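Local coordinates for protein LbaCas13a H328A (C2c2) (Lachnospiraceae bacterium NK4A179, PDB 5WLH) that binds pre-crRNA and probably uses the mature guide to find and cut target RNA, as a CRISPR-Cas13a ribonuclease, at residues K659-D663 against N861-V865; T1157-Q1161 against E1195-S1199; L1186-K1191 against G1210-Y1215. All blocks are in the same frame, centred on the assembly; numbering follows the deposited sequence.

Overall arrangement
Interaction 1 stands alone in a strand-free, largely helical part of the chain: its centre is about 65 Å from that of interaction 2 and about 64 Å from that of interaction 3, with about 49 Å between nearest atoms. Interactions 2 and 3 are neighbours, about 9 Å between centres, and share the hairpin of strands 1187-1189 and 1196-1198. The hairpin arms are joined by probable hydrogen bonds, T1197 N to Y1188 O at 2.7 Å and E1195 O to D1190 N at 2.9 Å. Strand 1157-1160 meets the hairpin in interaction 2, helix 1205-1216 in interaction 3. The bound RNA is about 12, 27 and 13 Å from the nearest atoms of interactions 1, 2 and 3.

Interaction 1: residues K659-D663 against N861-V865; sequences KLLID and NYAFV
Y862 reaches across to L660 and D663 in a helix-to-loop contact: the tyrosine is the residue at which the chain leaves helix 843-861, and its side chain lies against helix 654-665. An i, i+4 salt bridge on that helix supplies the polar end. K659 NZ gives a hydrogen to D663 OD2 at 2.6 Å, arriving on the syn lone pair, the side facing the other carboxylate oxygen. Y862 OH donates to the same oxygen at 2.8 Å, but from the anti side and 22° out of the carboxylate plane. One oxygen therefore takes two hydrogens from different directions, which would help fix the rotation of the carboxylate and stabilise its negative charge.

Further back along the tyrosine, the contact turns apolar. L660 CD1 sits over one face of the Y862 ring, 3.9 Å from its centroid and displaced toward the rim, a CH-pi contact, the two side chains crossing at about a right angle. With CG anti to the backbone N (chi1 -180°) and chi2 at 55°, CD1 is brought over the ring. L660 CB also meets the edge of the F864 ring, at CZ, more loosely at 4.4 Å. L660 also touches M723 and I727 of helix 709-732 and F643 of helix 635-645, so the leucine is buried where three helices and the loop converge.

K659 lies nearer the surface. Its chain bends at chi2 and chi4, bringing the aliphatic CE to 3.9 Å from Y862 CE1 while the amine turns to D663. A water finishes the join: it accepts from K659 NZ at 2.8 Å and donates to N861 O at 3.2 Å.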
# COMPACT_ATOMS: atom_id res chain seq x y z
N LYS A 659 37.99 6.56 17.50
CA LYS A 659 38.29 5.67 16.39
C LYS A 659 37.00 5.19 15.74
O LYS A 659 36.87 5.21 14.51
CB LYS A 659 39.12 4.49 16.87
CG LYS A 659 39.42 3.47 15.79
CD LYS A 659 38.52 2.26 15.92
CE LYS A 659 39.09 1.04 15.20
NZ LYS A 659 39.12 1.21 13.72
N LEU A 660 36.05 4.74 16.55
CA LEU A 660 34.76 4.29 16.04
C LEU A 660 34.04 5.43 15.31
O LEU A 660 33.54 5.24 14.19
CB LEU A 660 33.90 3.75 17.18
CG LEU A 660 32.49 3.23 16.82
CD1 LEU A 660 32.58 2.16 15.75
CD2 LEU A 660 31.81 2.66 18.04
N LEU A 661 33.97 6.61 15.93
CA LEU A 661 33.29 7.75 15.33
C LEU A 661 33.83 8.04 13.94
O LEU A 661 33.06 8.26 12.99
CB LEU A 661 33.46 8.98 16.22
CG LEU A 661 32.58 9.11 17.45
CD1 LEU A 661 33.15 10.17 18.38
CD2 LEU A 661 31.13 9.43 17.06
N ILE A 662 35.16 8.05 13.80
CA ILE A 662 35.74 8.32 12.49
C ILE A 662 35.38 7.21 11.52
O ILE A 662 35.02 7.47 10.36
CB ILE A 662 37.27 8.49 12.61
CG1 ILE A 662 37.58 9.74 13.44
CG2 ILE A 662 37.91 8.58 11.24
CD1 ILE A 662 39.04 9.86 13.83
N ASP A 663 35.43 5.95 11.97
CA ASP A 663 35.05 4.83 11.10
C ASP A 663 33.62 4.97 10.61
O ASP A 663 33.34 4.74 9.43
CB ASP A 663 35.19 3.51 11.85
CG ASP A 663 36.63 3.09 12.06
OD1 ASP A 663 37.55 3.74 11.50
OD2 ASP A 663 36.82 2.11 12.80
N ASN A 861 36.84 -6.42 15.09
CA ASN A 861 37.17 -5.05 14.73
C ASN A 861 37.00 -4.04 15.85
O ASN A 861 37.63 -2.98 15.80
CB ASN A 861 36.31 -4.59 13.54
CG ASN A 861 36.57 -5.40 12.30
OD1 ASN A 861 37.43 -5.05 11.49
ND2 ASN A 861 35.84 -6.50 12.13
N TYR A 862 36.15 -4.33 16.83
CA TYR A 862 35.83 -3.38 17.89
C TYR A 862 35.93 -4.07 19.24
O TYR A 862 35.05 -3.98 20.09
CB TYR A 862 34.45 -2.78 17.65
CG TYR A 862 34.48 -1.92 16.40
CD1 TYR A 862 35.26 -0.78 16.34
CD2 TYR A 862 33.77 -2.29 15.26
CE1 TYR A 862 35.31 -0.00 15.19
CE2 TYR A 862 33.81 -1.52 14.10
CZ TYR A 862 34.58 -0.38 14.08
OH TYR A 862 34.64 0.40 12.95
N ALA A 863 37.06 -4.77 19.43
CA ALA A 863 37.25 -5.59 20.62
C ALA A 863 37.15 -4.78 21.90
O ALA A 863 36.78 -5.32 22.94
CB ALA A 863 38.61 -6.30 20.54
N PHE A 864 37.45 -3.47 21.84
CA PHE A 864 37.34 -2.67 23.05
C PHE A 864 35.93 -2.68 23.60
O PHE A 864 35.74 -2.47 24.81
CB PHE A 864 37.81 -1.23 22.80
CG PHE A 864 36.86 -0.37 22.00
CD1 PHE A 864 35.78 0.26 22.62
CD2 PHE A 864 37.07 -0.15 20.65
CE1 PHE A 864 34.91 1.07 21.88
CE2 PHE A 864 36.21 0.65 19.92
CZ PHE A 864 35.13 1.26 20.54
N VAL A 865 34.93 -2.97 22.75
CA VAL A 865 33.55 -3.07 23.19
C VAL A 865 33.39 -4.13 24.27
O VAL A 865 32.58 -3.97 25.19
CB VAL A 865 32.64 -3.35 21.97
CG1 VAL A 865 31.26 -3.79 22.40
CG2 VAL A 865 32.58 -2.12 21.07
O HOH W 1 38.68 -1.46 13.22

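Interaction 2: residues T1157-Q1161 against E1195-S1199; sequences TLDYQ and EWTVS
The aromatic ring of Y1160 packs on V1198 and T1197 where two small sheets meet: strand 1157-1160 is an outer strand of a three-stranded mixed sheet, and strand 1196-1198 is the second arm of a beta hairpin begun by strand 1187-1189. The two short strands run nearly perpendicular, 91° between their directions with axes 9.0 Å apart at closest approach, so they do not pair, and side chains from strand 1157-1160 reach both side chains and backbone of the hairpin arm. Their backbones bond instead to their own sheet partners, Y1160 with R1166 and T1197 with Y1188.

Y1160 does most of the bridging. Its CG stands anti to the backbone N (chi1 179°), which carries the ring off its strand and lays it across the backbone of the hairpin arm. V1198 comes over one face, offset toward the rim, with its CG1 methyl 3.6 Å from Y1160 CE2. The carbonyl oxygen of W1196 lies at the edge, in the ring plane, 3.8 Å from Y1160 CE1, a suitable place for a partly negative oxygen. At the far end Y1160 OH rests on the backbone of T1197, 3.5 Å from T1197 CA, whose bond to CB is directed away from strand 1157-1160. Y1187 of the other hairpin arm also meets the Y1160 ring, with the planes at about 60°.

A second, smaller patch lies beside the first. W1196 swings its indole back toward strand 1157-1160, with CG anti to the carbonyl carbon, and its six-membered ring reaches L1158, a buried leucine also touched by Y1187 and Y1215. The two side chains cross at about a right angle and the leucine touches with one methyl, L1158 CD2, 3.9 Å from both W1196 CZ3 and W1196 CH2.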
# COMPACT_ATOMS: atom_id res chain seq x y z
N THR A 1157 -5.47 21.28 -32.21
CA THR A 1157 -4.29 22.07 -32.51
C THR A 1157 -4.43 23.45 -31.88
O THR A 1157 -5.43 24.14 -32.11
CB THR A 1157 -4.11 22.21 -34.03
OG1 THR A 1157 -3.86 20.91 -34.59
CG2 THR A 1157 -2.96 23.14 -34.35
N LEU A 1158 -3.43 23.86 -31.10
CA LEU A 1158 -3.35 25.22 -30.61
C LEU A 1158 -2.26 25.95 -31.38
O LEU A 1158 -1.14 25.46 -31.48
CB LEU A 1158 -3.06 25.28 -29.11
CG LEU A 1158 -4.24 25.16 -28.15
CD1 LEU A 1158 -3.71 24.75 -26.77
CD2 LEU A 1158 -5.04 26.46 -28.07
N ASP A 1159 -2.59 27.11 -31.93
CA ASP A 1159 -1.60 27.93 -32.64
C ASP A 1159 -1.49 29.24 -31.89
O ASP A 1159 -2.10 30.25 -32.28
CB ASP A 1159 -2.01 28.12 -34.08
CG ASP A 1159 -0.98 28.90 -34.87
OD1 ASP A 1159 0.18 28.98 -34.44
OD2 ASP A 1159 -1.36 29.44 -35.93
N TYR A 1160 -0.72 29.24 -30.81
CA TYR A 1160 -0.59 30.42 -29.97
C TYR A 1160 0.41 31.37 -30.59
O TYR A 1160 1.58 31.00 -30.77
CB TYR A 1160 -0.16 30.03 -28.56
CG TYR A 1160 0.01 31.23 -27.65
CD1 TYR A 1160 -1.09 31.98 -27.26
CD2 TYR A 1160 1.26 31.62 -27.21
CE1 TYR A 1160 -0.95 33.08 -26.44
CE2 TYR A 1160 1.42 32.72 -26.38
CZ TYR A 1160 0.31 33.44 -26.00
OH TYR A 1160 0.45 34.54 -25.18
N GLN A 1161 -0.03 32.58 -30.91
CA GLN A 1161 0.79 33.54 -31.63
C GLN A 1161 1.22 34.71 -30.77
O GLN A 1161 1.73 35.70 -31.30
CB GLN A 1161 0.05 34.05 -32.87
CG GLN A 1161 -0.10 33.02 -33.97
CD GLN A 1161 -1.37 33.20 -34.77
OE1 GLN A 1161 -1.99 34.26 -34.75
NE2 GLN A 1161 -1.78 32.15 -35.49
N GLU A 1195 -8.41 37.75 -24.02
CA GLU A 1195 -7.44 37.43 -25.06
C GLU A 1195 -6.63 36.18 -24.70
O GLU A 1195 -6.46 35.88 -23.53
CB GLU A 1195 -6.47 38.59 -25.27
CG GLU A 1195 -7.17 39.82 -25.85
CD GLU A 1195 -6.30 41.05 -25.86
OE1 GLU A 1195 -5.23 41.03 -25.20
OE2 GLU A 1195 -6.67 42.03 -26.54
N TRP A 1196 -6.13 35.49 -25.73
CA TRP A 1196 -5.30 34.31 -25.48
C TRP A 1196 -4.02 34.70 -24.77
O TRP A 1196 -3.39 35.72 -25.07
CB TRP A 1196 -4.94 33.61 -26.79
CG TRP A 1196 -6.06 32.83 -27.34
CD1 TRP A 1196 -6.96 33.23 -28.29
CD2 TRP A 1196 -6.42 31.50 -26.97
NE1 TRP A 1196 -7.87 32.22 -28.54
CE2 TRP A 1196 -7.56 31.15 -27.74
CE3 TRP A 1196 -5.91 30.57 -26.06
CZ2 TRP A 1196 -8.18 29.90 -27.63
CZ3 TRP A 1196 -6.53 29.33 -25.95
CH2 TRP A 1196 -7.66 29.01 -26.73
N THR A 1197 -3.62 33.85 -23.83
CA THR A 1197 -2.37 34.02 -23.14
C THR A 1197 -1.84 32.63 -22.82
O THR A 1197 -2.52 31.62 -23.06
CB THR A 1197 -2.52 34.86 -21.87
OG1 THR A 1197 -1.23 35.19 -21.35
CG2 THR A 1197 -3.35 34.12 -20.82
N VAL A 1198 -0.62 32.59 -22.32
CA VAL A 1198 -0.03 31.35 -21.82
C VAL A 1198 0.50 31.64 -20.42
O VAL A 1198 1.11 32.69 -20.19
CB VAL A 1198 1.08 30.82 -22.75
CG1 VAL A 1198 2.17 31.86 -22.99
CG2 VAL A 1198 1.68 29.51 -22.20
N SER A 1199 0.21 30.74 -19.48
CA SER A 1199 0.66 30.92 -18.11
C SER A 1199 2.13 30.54 -17.98
O SER A 1199 2.75 30.02 -18.91
CB SER A 1199 -0.18 30.06 -17.17
OG SER A 1199 0.06 28.69 -17.45

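Interaction 3: residues L1186-K1191 against G1210-Y1215; sequences LYYVDK and GEFYRY
Strand 1187-1189, the first arm of a beta hairpin, crosses the 1210-1215 segment of helix 1205-1216 at 71°, the segment axes 6.3 Å apart, close enough for Y1188 CB to lie 3.3 Å from E1211 O. Side chains of Y1188 and E1211 stack: E1211 CG sits over the ring centre, 3.6 Å from the centroid in a CH-pi contact, and the carboxylate lies nearly parallel to the ring, 8° between planes. A water donates to E1211 OE2 at 2.6 Å. E1203 brings another carboxylate close to E1211, which might favour protonation of one of the two.

R1214, bent at chi2 and chi3, folds back to the strand end, where NE donates to V1189 O at 2.6 Å, tilted 22° from the carbonyl plane; R1214 NH2 adds weak bonds to V1189 O and D1190 O.

Replacing Y1188 by an alanine removes the ring under E1211, and the carboxylate would probably lose its stacking surface and be freer to turn.

L1186 CD2 packs on E1211 CB at 3.7 Å, and F1212, on the helix side turned from the strand, meets I1172 and M1179 of helix 1171-1180, which also reaches the hairpin, Q1175 bonding to Y1187 O.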
# COMPACT_ATOMS: atom_id res chain seq x y z
N LEU A 1186 -0.16 26.53 -19.41
CA LEU A 1186 -1.46 26.27 -20.01
C LEU A 1186 -1.84 27.47 -20.86
O LEU A 1186 -1.56 28.62 -20.49
CB LEU A 1186 -2.50 26.00 -18.92
CG LEU A 1186 -3.70 25.15 -19.34
CD1 LEU A 1186 -4.11 24.23 -18.21
CD2 LEU A 1186 -4.86 26.06 -19.74
N TYR A 1187 -2.43 27.20 -22.02
CA TYR A 1187 -2.87 28.23 -22.96
C TYR A 1187 -4.36 28.43 -22.78
O TYR A 1187 -5.11 27.46 -22.73
CB TYR A 1187 -2.58 27.83 -24.41
CG TYR A 1187 -1.11 27.61 -24.67
CD1 TYR A 1187 -0.51 26.40 -24.36
CD2 TYR A 1187 -0.32 28.63 -25.18
CE1 TYR A 1187 0.82 26.20 -24.57
CE2 TYR A 1187 1.03 28.44 -25.40
CZ TYR A 1187 1.60 27.22 -25.08
OH TYR A 1187 2.94 27.00 -25.27
N TYR A 1188 -4.78 29.69 -22.66
CA TYR A 1188 -6.19 29.93 -22.36
C TYR A 1188 -6.51 31.37 -22.70
O TYR A 1188 -5.62 32.18 -22.95
CB TYR A 1188 -6.52 29.65 -20.90
CG TYR A 1188 -5.77 30.51 -19.93
CD1 TYR A 1188 -4.46 30.20 -19.55
CD2 TYR A 1188 -6.36 31.64 -19.38
CE1 TYR A 1188 -3.77 31.00 -18.67
CE2 TYR A 1188 -5.69 32.43 -18.49
CZ TYR A 1188 -4.39 32.11 -18.14
OH TYR A 1188 -3.71 32.92 -17.25
N VAL A 1189 -7.80 31.68 -22.70
CA VAL A 1189 -8.26 33.05 -22.91
C VAL A 1189 -8.50 33.65 -21.54
O VAL A 1189 -9.33 33.16 -20.75
CB VAL A 1189 -9.52 33.10 -23.78
CG1 VAL A 1189 -10.00 34.56 -23.94
CG2 VAL A 1189 -9.22 32.52 -25.14
N ASP A 1190 -7.73 34.69 -21.23
CA ASP A 1190 -7.74 35.27 -19.91
C ASP A 1190 -9.09 35.90 -19.59
O ASP A 1190 -9.73 36.49 -20.46
CB ASP A 1190 -6.64 36.32 -19.78
CG ASP A 1190 -6.68 37.02 -18.45
OD1 ASP A 1190 -6.40 36.35 -17.43
OD2 ASP A 1190 -7.02 38.22 -18.41
N LYS A 1191 -9.49 35.77 -18.32
CA LYS A 1191 -10.78 36.28 -17.87
C LYS A 1191 -10.91 37.77 -18.16
O LYS A 1191 -11.91 38.22 -18.73
CB LYS A 1191 -10.92 36.02 -16.36
CG LYS A 1191 -10.95 34.54 -15.89
CD LYS A 1191 -9.59 33.76 -15.91
CE LYS A 1191 -9.73 32.56 -14.95
NZ LYS A 1191 -8.87 31.41 -15.19
N GLY A 1210 -9.41 26.11 -13.83
CA GLY A 1210 -10.10 27.29 -14.35
C GLY A 1210 -9.59 27.69 -15.73
O GLY A 1210 -10.38 27.97 -16.64
N GLU A 1211 -8.27 27.70 -15.90
CA GLU A 1211 -7.72 28.07 -17.20
C GLU A 1211 -8.11 27.06 -18.27
O GLU A 1211 -8.40 27.44 -19.41
CB GLU A 1211 -6.21 28.19 -17.08
CG GLU A 1211 -5.79 29.31 -16.18
CD GLU A 1211 -4.37 29.17 -15.71
OE1 GLU A 1211 -3.74 28.13 -16.00
OE2 GLU A 1211 -3.88 30.11 -15.04
N PHE A 1212 -8.12 25.77 -17.92
CA PHE A 1212 -8.55 24.76 -18.88
C PHE A 1212 -9.96 25.02 -19.36
O PHE A 1212 -10.26 24.91 -20.55
CB PHE A 1212 -8.47 23.37 -18.26
CG PHE A 1212 -8.79 22.28 -19.20
CD1 PHE A 1212 -10.12 21.89 -19.41
CD2 PHE A 1212 -7.79 21.64 -19.89
CE1 PHE A 1212 -10.41 20.87 -20.29
CE2 PHE A 1212 -8.08 20.62 -20.77
CZ PHE A 1212 -9.40 20.22 -20.97
N TYR A 1213 -10.86 25.34 -18.42
CA TYR A 1213 -12.22 25.70 -18.77
C TYR A 1213 -12.24 26.85 -19.78
O TYR A 1213 -13.02 26.83 -20.73
CB TYR A 1213 -13.00 26.07 -17.51
CG TYR A 1213 -13.69 24.88 -16.85
CD1 TYR A 1213 -12.97 23.99 -16.05
CD2 TYR A 1213 -15.05 24.66 -17.03
CE1 TYR A 1213 -13.60 22.90 -15.44
CE2 TYR A 1213 -15.69 23.57 -16.43
CZ TYR A 1213 -14.96 22.70 -15.64
OH TYR A 1213 -15.58 21.62 -15.04
N ARG A 1214 -11.37 27.85 -19.60
CA ARG A 1214 -11.32 28.97 -20.53
C ARG A 1214 -10.64 28.61 -21.84
O ARG A 1214 -10.91 29.25 -22.86
CB ARG A 1214 -10.62 30.17 -19.88
CG ARG A 1214 -11.26 30.53 -18.55
CD ARG A 1214 -12.15 31.77 -18.63
NE ARG A 1214 -11.67 32.77 -19.58
CZ ARG A 1214 -12.41 33.31 -20.54
NH1 ARG A 1214 -13.67 32.95 -20.73
NH2 ARG A 1214 -11.87 34.22 -21.33
N TYR A 1215 -9.79 27.58 -21.85
CA TYR A 1215 -9.31 27.01 -23.10
C TYR A 1215 -10.44 26.30 -23.84
O TYR A 1215 -10.65 26.53 -25.03
CB TYR A 1215 -8.17 26.03 -22.81
CG TYR A 1215 -8.01 24.92 -23.83
CD1 TYR A 1215 -7.60 25.20 -25.13
CD2 TYR A 1215 -8.23 23.59 -23.47
CE1 TYR A 1215 -7.45 24.20 -26.05
CE2 TYR A 1215 -8.07 22.59 -24.38
CZ TYR A 1215 -7.68 22.88 -25.67
OH TYR A 1215 -7.53 21.87 -26.57
O HOH W 2 -5.37 32.15 -14.28